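Long-range contact in cytolethal distending toxin protein C (Haemophilus ducreyi, PDB 1SR4), which forms part of a bacterial genotoxin, the cytolethal distending toxin, in which it probably acts as a carbohydrate-binding, lectin-like subunit: residues C[68-80]-C[84-96]. Sequence-based numbering, arbitrary orientation.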
ATOM      1  N   PHE C  68      -5.247   6.030 -18.676  1.00 10.15           N
ATOM      2  CA  PHE C  68      -5.522   7.061 -17.690  1.00 10.18           C
ATOM      3  C   PHE C  68      -6.768   7.740 -18.258  1.00 11.37           C
ATOM      4  O   PHE C  68      -6.701   8.429 -19.276  1.00 11.64           O
ATOM      5  CB  PHE C  68      -4.341   8.027 -17.599  1.00  9.33           C
ATOM      6  CG  PHE C  68      -3.046   7.352 -17.217  1.00 11.74           C
ATOM      7  CD1 PHE C  68      -2.864   6.838 -15.938  1.00 11.08           C
ATOM      8  CD2 PHE C  68      -2.037   7.164 -18.161  1.00 11.88           C
ATOM      9  CE1 PHE C  68      -1.692   6.141 -15.604  1.00 11.76           C
ATOM     10  CE2 PHE C  68      -0.869   6.469 -17.832  1.00 11.88           C
ATOM     11  CZ  PHE C  68      -0.700   5.959 -16.557  1.00 10.37           C
ATOM     12  N   LYS C  69      -7.901   7.529 -17.594  1.00 11.17           N
ATOM     13  CA  LYS C  69      -9.185   8.063 -18.039  1.00 11.49           C
ATOM     14  C   LYS C  69      -9.658   9.317 -17.320  1.00 12.50           C
ATOM     15  O   LYS C  69      -9.500   9.465 -16.108  1.00 13.52           O
ATOM     16  CB  LYS C  69     -10.250   6.966 -17.903  1.00 13.06           C
ATOM     17  CG  LYS C  69     -11.662   7.363 -18.325  1.00 12.84           C
ATOM     18  CD  LYS C  69     -12.653   6.259 -17.956  1.00 14.11           C
ATOM     19  CE  LYS C  69     -14.109   6.712 -18.131  1.00 14.78           C
ATOM     20  NZ  LYS C  69     -14.390   7.955 -17.350  1.00 11.49           N
ATOM     21  N   VAL C  70     -10.254  10.213 -18.093  1.00 12.84           N
ATOM     22  CA  VAL C  70     -10.792  11.464 -17.586  1.00 12.78           C
ATOM     23  C   VAL C  70     -12.037  11.151 -16.770  1.00 11.58           C
ATOM     24  O   VAL C  70     -12.831  10.279 -17.130  1.00 12.37           O
ATOM     25  CB  VAL C  70     -11.198  12.414 -18.753  1.00 12.39           C
ATOM     26  CG1 VAL C  70     -11.900  13.657 -18.213  1.00 10.96           C
ATOM     27  CG2 VAL C  70      -9.953  12.819 -19.550  1.00 13.69           C
ATOM     28  N   VAL C  71     -12.209  11.858 -15.668  1.00  9.32           N
ATOM     29  CA  VAL C  71     -13.384  11.643 -14.842  1.00 11.61           C
ATOM     30  C   VAL C  71     -14.634  12.113 -15.598  1.00 10.74           C
ATOM     31  O   VAL C  71     -14.674  13.236 -16.094  1.00 11.64           O
ATOM     32  CB  VAL C  71     -13.288  12.446 -13.528  1.00  9.88           C
ATOM     33  CG1 VAL C  71     -14.592  12.326 -12.739  1.00 11.21           C
ATOM     34  CG2 VAL C  71     -12.103  11.933 -12.689  1.00 12.00           C
ATOM     35  N   GLY C  72     -15.639  11.250 -15.688  1.00 13.96           N
ATOM     36  CA  GLY C  72     -16.882  11.617 -16.354  1.00 16.09           C
ATOM     37  C   GLY C  72     -16.905  11.658 -17.884  1.00 18.56           C
ATOM     38  O   GLY C  72     -17.892  12.119 -18.469  1.00 19.19           O
ATOM     39  N   ALA C  73     -15.854  11.174 -18.542  1.00 17.45           N
ATOM     40  CA  ALA C  73     -15.827  11.182 -20.006  1.00 16.57           C
ATOM     41  C   ALA C  73     -15.060   9.991 -20.570  1.00 18.27           C
ATOM     42  O   ALA C  73     -14.158   9.444 -19.923  1.00 16.40           O
ATOM     43  CB  ALA C  73     -15.201  12.472 -20.506  1.00 15.03           C
ATOM     44  N   ALA C  74     -15.418   9.604 -21.790  1.00 16.84           N
ATOM     45  CA  ALA C  74     -14.773   8.493 -22.457  1.00 19.40           C
ATOM     46  C   ALA C  74     -13.497   8.980 -23.146  1.00 20.08           C
ATOM     47  O   ALA C  74     -13.255   8.670 -24.318  1.00 22.41           O
ATOM     48  CB  ALA C  74     -15.729   7.869 -23.483  1.00 19.77           C
ATOM     49  N   LYS C  75     -12.694   9.749 -22.420  1.00 19.08           N
ATOM     50  CA  LYS C  75     -11.447  10.266 -22.953  1.00 17.64           C
ATOM     51  C   LYS C  75     -10.294   9.757 -22.102  1.00 17.88           C
ATOM     52  O   LYS C  75     -10.436   9.574 -20.891  1.00 16.66           O
ATOM     53  CB  LYS C  75     -11.461  11.792 -22.960  1.00 19.43           C
ATOM     54  CG  LYS C  75     -12.614  12.385 -23.753  1.00 22.82           C
ATOM     55  CD  LYS C  75     -12.575  11.907 -25.207  1.00 29.43           C
ATOM     56  CE  LYS C  75     -13.781  12.402 -26.007  1.00 31.83           C
ATOM     57  NZ  LYS C  75     -13.665  12.024 -27.436  1.00 35.75           N
ATOM     58  N   CYS C  76      -9.149   9.545 -22.745  1.00 16.47           N
ATOM     59  CA  CYS C  76      -7.967   9.020 -22.075  1.00 15.34           C
ATOM     60  C   CYS C  76      -6.703   9.781 -22.457  1.00 13.88           C
ATOM     61  O   CYS C  76      -6.579  10.287 -23.578  1.00 13.30           O
ATOM     62  CB  CYS C  76      -7.798   7.534 -22.431  1.00 15.23           C
ATOM     63  SG  CYS C  76      -8.931   6.361 -21.600  1.00 16.28           S
ATOM     64  N   PHE C  77      -5.765   9.863 -21.518  1.00 11.18           N
ATOM     65  CA  PHE C  77      -4.509  10.544 -21.767  1.00 12.14           C
ATOM     66  C   PHE C  77      -3.845  10.017 -23.044  1.00 12.00           C
ATOM     67  O   PHE C  77      -3.841   8.813 -23.297  1.00 11.08           O
ATOM     68  CB  PHE C  77      -3.555  10.336 -20.585  1.00 12.57           C
ATOM     69  CG  PHE C  77      -2.152  10.761 -20.874  1.00 14.01           C
ATOM     70  CD1 PHE C  77      -1.789  12.099 -20.788  1.00 13.93           C
ATOM     71  CD2 PHE C  77      -1.211   9.834 -21.311  1.00 14.20           C
ATOM     72  CE1 PHE C  77      -0.502  12.514 -21.138  1.00 16.64           C
ATOM     73  CE2 PHE C  77       0.085  10.233 -21.668  1.00 15.61           C
ATOM     74  CZ  PHE C  77       0.438  11.575 -21.582  1.00 16.18           C
ATOM     75  N   ALA C  78      -3.274  10.919 -23.836  1.00 13.02           N
ATOM     76  CA  ALA C  78      -2.584  10.524 -25.066  1.00 14.26           C
ATOM     77  C   ALA C  78      -1.699  11.664 -25.581  1.00 14.77           C
ATOM     78  O   ALA C  78      -1.904  12.821 -25.220  1.00 14.69           O
ATOM     79  CB  ALA C  78      -3.610  10.124 -26.139  1.00 14.61           C
ATOM     80  N   PHE C  79      -0.697  11.335 -26.392  1.00 15.89           N
ATOM     81  CA  PHE C  79       0.175  12.353 -26.983  1.00 17.59           C
ATOM     82  C   PHE C  79      -0.493  12.796 -28.292  1.00 19.97           C
ATOM     83  O   PHE C  79       0.061  12.662 -29.380  1.00 22.07           O
ATOM     84  CB  PHE C  79       1.565  11.773 -27.266  1.00 17.81           C
ATOM     85  CG  PHE C  79       2.400  11.571 -26.025  1.00 17.70           C
ATOM     86  CD1 PHE C  79       3.249  12.581 -25.568  1.00 18.01           C
ATOM     87  CD2 PHE C  79       2.281  10.399 -25.278  1.00 15.63           C
ATOM     88  CE1 PHE C  79       3.969  12.431 -24.377  1.00 19.29           C
ATOM     89  CE2 PHE C  79       2.989  10.232 -24.088  1.00 16.02           C
ATOM     90  CZ  PHE C  79       3.836  11.250 -23.633  1.00 17.11           C
ATOM     91  N   LEU C  80      -1.710  13.297 -28.168  1.00 21.14           N
ATOM     92  CA  LEU C  80      -2.485  13.762 -29.306  1.00 22.01           C
ATOM     93  C   LEU C  80      -3.303  14.964 -28.870  1.00 23.59           C
ATOM     94  O   LEU C  80      -3.635  15.106 -27.682  1.00 22.14           O
ATOM     95  CB  LEU C  80      -3.457  12.682 -29.780  1.00 20.63           C
ATOM     96  CG  LEU C  80      -2.984  11.484 -30.587  1.00 22.61           C
ATOM     97  CD1 LEU C  80      -4.156  10.544 -30.758  1.00 22.49           C
ATOM     98  CD2 LEU C  80      -2.434  11.938 -31.948  1.00 22.10           C
ATOM     99  N   THR C  84      -5.496  14.359 -24.663  1.00 18.62           N
ATOM    100  CA  THR C  84      -6.396  13.211 -24.559  1.00 19.35           C
ATOM    101  C   THR C  84      -7.028  12.900 -25.909  1.00 20.02           C
ATOM    102  O   THR C  84      -7.026  13.732 -26.818  1.00 19.37           O
ATOM    103  CB  THR C  84      -7.603  13.458 -23.611  1.00 19.58           C
ATOM    104  OG1 THR C  84      -8.361  14.569 -24.102  1.00 18.86           O
ATOM    105  CG2 THR C  84      -7.150  13.726 -22.178  1.00 17.47           C
ATOM    106  N   THR C  85      -7.564  11.693 -26.025  1.00 19.25           N
ATOM    107  CA  THR C  85      -8.281  11.286 -27.218  1.00 19.46           C
ATOM    108  C   THR C  85      -9.243  10.192 -26.759  1.00 21.22           C
ATOM    109  O   THR C  85      -9.234   9.804 -25.580  1.00 21.57           O
ATOM    110  CB  THR C  85      -7.329  10.782 -28.367  1.00 18.90           C
ATOM    111  OG1 THR C  85      -8.101  10.592 -29.561  1.00 17.55           O
ATOM    112  CG2 THR C  85      -6.670   9.447 -28.012  1.00 18.17           C
ATOM    113  N   ASP C  86     -10.089   9.717 -27.669  1.00 21.77           N
ATOM    114  CA  ASP C  86     -11.052   8.666 -27.360  1.00 22.64           C
ATOM    115  C   ASP C  86     -10.336   7.439 -26.787  1.00 21.61           C
ATOM    116  O   ASP C  86      -9.313   6.997 -27.328  1.00 18.80           O
ATOM    117  CB  ASP C  86     -11.804   8.270 -28.631  1.00 28.98           C
ATOM    118  CG  ASP C  86     -13.005   7.388 -28.347  1.00 35.75           C
ATOM    119  OD1 ASP C  86     -12.838   6.301 -27.741  1.00 38.66           O
ATOM    120  OD2 ASP C  86     -14.129   7.788 -28.735  1.00 42.00           O
ATOM    121  N   CYS C  87     -10.879   6.881 -25.707  1.00 19.37           N
ATOM    122  CA  CYS C  87     -10.255   5.731 -25.066  1.00 21.67           C
ATOM    123  C   CYS C  87     -10.169   4.509 -25.977  1.00 22.59           C
ATOM    124  O   CYS C  87      -9.289   3.662 -25.795  1.00 21.61           O
ATOM    125  CB  CYS C  87     -10.973   5.382 -23.751  1.00 21.94           C
ATOM    126  SG  CYS C  87     -10.800   6.627 -22.410  1.00 25.96           S
ATOM    127  N   LYS C  88     -11.050   4.430 -26.974  1.00 22.70           N
ATOM    128  CA  LYS C  88     -11.033   3.306 -27.918  1.00 23.05           C
ATOM    129  C   LYS C  88      -9.799   3.292 -28.834  1.00 20.83           C
ATOM    130  O   LYS C  88      -9.492   2.267 -29.455  1.00 21.00           O
ATOM    131  CB  LYS C  88     -12.301   3.312 -28.782  1.00 27.37           C
ATOM    132  CG  LYS C  88     -13.574   2.811 -28.078  1.00 32.55           C
ATOM    133  CD  LYS C  88     -14.139   3.802 -27.038  1.00 36.11           C
ATOM    134  CE  LYS C  88     -13.633   3.522 -25.618  1.00 37.28           C
ATOM    135  NZ  LYS C  88     -14.380   4.282 -24.557  1.00 34.65           N
ATOM    136  N   ASP C  89      -9.103   4.420 -28.945  1.00 18.01           N
ATOM    137  CA  ASP C  89      -7.891   4.475 -29.778  1.00 17.70           C
ATOM    138  C   ASP C  89      -6.749   3.942 -28.912  1.00 16.97           C
ATOM    139  O   ASP C  89      -5.884   4.692 -28.447  1.00 17.88           O
ATOM    140  CB  ASP C  89      -7.602   5.919 -30.213  1.00 16.30           C
ATOM    141  CG  ASP C  89      -6.353   6.033 -31.070  1.00 17.15           C
ATOM    142  OD1 ASP C  89      -5.726   4.993 -31.339  1.00 17.06           O
ATOM    143  OD2 ASP C  89      -5.989   7.166 -31.468  1.00 16.49           O
ATOM    144  N   THR C  90      -6.763   2.635 -28.700  1.00 17.85           N
ATOM    145  CA  THR C  90      -5.789   1.984 -27.844  1.00 17.76           C
ATOM    146  C   THR C  90      -4.319   2.198 -28.203  1.00 18.53           C
ATOM    147  O   THR C  90      -3.475   2.255 -27.302  1.00 16.69           O
ATOM    148  CB  THR C  90      -6.101   0.467 -27.724  1.00 17.85           C
ATOM    149  OG1 THR C  90      -6.030  -0.156 -29.012  1.00 17.85           O
ATOM    150  CG2 THR C  90      -7.494   0.268 -27.166  1.00 18.05           C
ATOM    151  N   ASP C  91      -4.005   2.332 -29.497  1.00 18.63           N
ATOM    152  CA  ASP C  91      -2.617   2.556 -29.913  1.00 18.98           C
ATOM    153  C   ASP C  91      -2.048   3.830 -29.280  1.00 17.82           C
ATOM    154  O   ASP C  91      -0.843   3.934 -29.053  1.00 17.62           O
ATOM    155  CB  ASP C  91      -2.510   2.687 -31.433  1.00 19.90           C
ATOM    156  CG  ASP C  91      -2.550   1.347 -32.153  1.00 23.09           C
ATOM    157  OD1 ASP C  91      -2.751   0.292 -31.504  1.00 20.95           O
ATOM    158  OD2 ASP C  91      -2.374   1.361 -33.393  1.00 23.31           O
ATOM    159  N   HIS C  92      -2.904   4.809 -29.009  1.00 17.53           N
ATOM    160  CA  HIS C  92      -2.433   6.056 -28.407  1.00 17.32           C
ATOM    161  C   HIS C  92      -2.795   6.225 -26.946  1.00 14.87           C
ATOM    162  O   HIS C  92      -2.308   7.144 -26.304  1.00 13.83           O
ATOM    163  CB  HIS C  92      -2.990   7.258 -29.163  1.00 20.54           C
ATOM    164  CG  HIS C  92      -2.495   7.364 -30.572  1.00 26.06           C
ATOM    165  ND1 HIS C  92      -1.217   7.778 -30.883  1.00 27.48           N
ATOM    166  CD2 HIS C  92      -3.092   7.064 -31.749  1.00 26.84           C
ATOM    167  CE1 HIS C  92      -1.046   7.722 -32.193  1.00 29.14           C
ATOM    168  NE2 HIS C  92      -2.168   7.291 -32.742  1.00 30.24           N
ATOM    169  N   THR C  93      -3.633   5.348 -26.410  1.00 13.36           N
ATOM    170  CA  THR C  93      -4.070   5.523 -25.028  1.00 12.46           C
ATOM    171  C   THR C  93      -3.645   4.463 -24.041  1.00 13.66           C
ATOM    172  O   THR C  93      -3.775   4.672 -22.831  1.00 13.38           O
ATOM    173  CB  THR C  93      -5.599   5.633 -24.956  1.00 11.61           C
ATOM    174  OG1 THR C  93      -6.186   4.422 -25.436  1.00 11.15           O
ATOM    175  CG2 THR C  93      -6.083   6.792 -25.833  1.00 14.90           C
ATOM    176  N   VAL C  94      -3.144   3.332 -24.533  1.00 12.23           N
ATOM    177  CA  VAL C  94      -2.729   2.273 -23.625  1.00 12.75           C
ATOM    178  C   VAL C  94      -1.260   2.434 -23.256  1.00 13.32           C
ATOM    179  O   VAL C  94      -0.376   2.471 -24.122  1.00 12.86           O
ATOM    180  CB  VAL C  94      -2.969   0.884 -24.224  1.00 12.30           C
ATOM    181  CG1 VAL C  94      -2.432  -0.209 -23.276  1.00 11.24           C
ATOM    182  CG2 VAL C  94      -4.482   0.680 -24.452  1.00 11.51           C
ATOM    183  N   PHE C  95      -1.014   2.556 -21.957  1.00 11.04           N
ATOM    184  CA  PHE C  95       0.345   2.717 -21.466  1.00 11.62           C
ATOM    185  C   PHE C  95       0.728   1.535 -20.596  1.00 10.09           C
ATOM    186  O   PHE C  95      -0.101   0.674 -20.313  1.00 10.12           O
ATOM    187  CB  PHE C  95       0.495   4.070 -20.765  1.00  8.92           C
ATOM    188  CG  PHE C  95       0.465   5.218 -21.731  1.00 12.50           C
ATOM    189  CD1 PHE C  95       1.629   5.615 -22.403  1.00 11.61           C
ATOM    190  CD2 PHE C  95      -0.741   5.817 -22.077  1.00 13.33           C
ATOM    191  CE1 PHE C  95       1.588   6.582 -23.408  1.00 14.07           C
ATOM    192  CE2 PHE C  95      -0.795   6.790 -23.086  1.00 14.94           C
ATOM    193  CZ  PHE C  95       0.380   7.170 -23.755  1.00 13.70           C
ATOM    194  N   ASN C  96       1.975   1.517 -20.152  1.00 10.85           N
ATOM    195  CA  ASN C  96       2.518   0.362 -19.453  1.00  9.61           C
ATOM    196  C   ASN C  96       3.297   0.719 -18.181  1.00  9.18           C
ATOM    197  O   ASN C  96       4.366   1.311 -18.263  1.00  8.39           O
ATOM    198  CB  ASN C  96       3.404  -0.332 -20.500  1.00  9.67           C
ATOM    199  CG  ASN C  96       4.047  -1.608 -20.021  1.00 10.38           C
ATOM    200  OD1 ASN C  96       3.691  -2.162 -18.984  1.00 12.10           O
ATOM    201  ND2 ASN C  96       5.003  -2.097 -20.803  1.00 10.89           N
TER
HETATM  202  O   HOH W   1      -4.390   6.760 -21.329  1.00 10.14           O
HETATM  203  O   HOH W   2      -0.379   8.731 -27.194  1.00 20.99           O
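Cys76 and Cys87 join in a disulfide whose SG atoms lie 2.1 Å apart with a torsion of 95° about the S–S bond, an instructive case of a covalent link that ties the middle of one hairpin strand to the residue just past the end of the other. Here strand 75-77 pairs antiparallel with strand 84-86: Cys76 and Thr85 form the hydrogen-bonded pair, Cys76 N giving a bond to Thr85 O (2.8 Å) and Thr85 N returning one to Cys76 O. Cys87 N adds a longer bond to Ala74 O (3.3 Å). The cystine is buried, with Cys76 CB against Thr93 CB, while Thr93 OG1 bonds to Asp89 O and to Gln67.

Tight packing continues around Phe95. Phe77 CG lies anti to the backbone N (chi1 168°), and the ring reaches Phe95 with CD2 3.5 Å from Phe95 CE2; the two planes meet obliquely at 54°. Phe79 and Phe68 also touch Phe95, and Ile116 packs against Phe77, Phe79 and Phe95. One water ties Phe68 N, Phe77 O and Thr93 O together.

The outer side is looser. Leu80 CD1 rests over one face of the exposed His92 ring, 3.9 Å from its centroid, a CH-pi contact. Lys75 NZ and Asp86 OD2 stay 4.5 Å apart, too far for a salt bridge, and a water links Phe79 N to His92 O. A disulfide-braced hairpin inserted in sequence between two neighbouring strands of the larger sheet, 64-69 and 95-99, and packed on a shared aromatic core suits the ricin-type beta-trefoil fold of the CdtA/CdtC family.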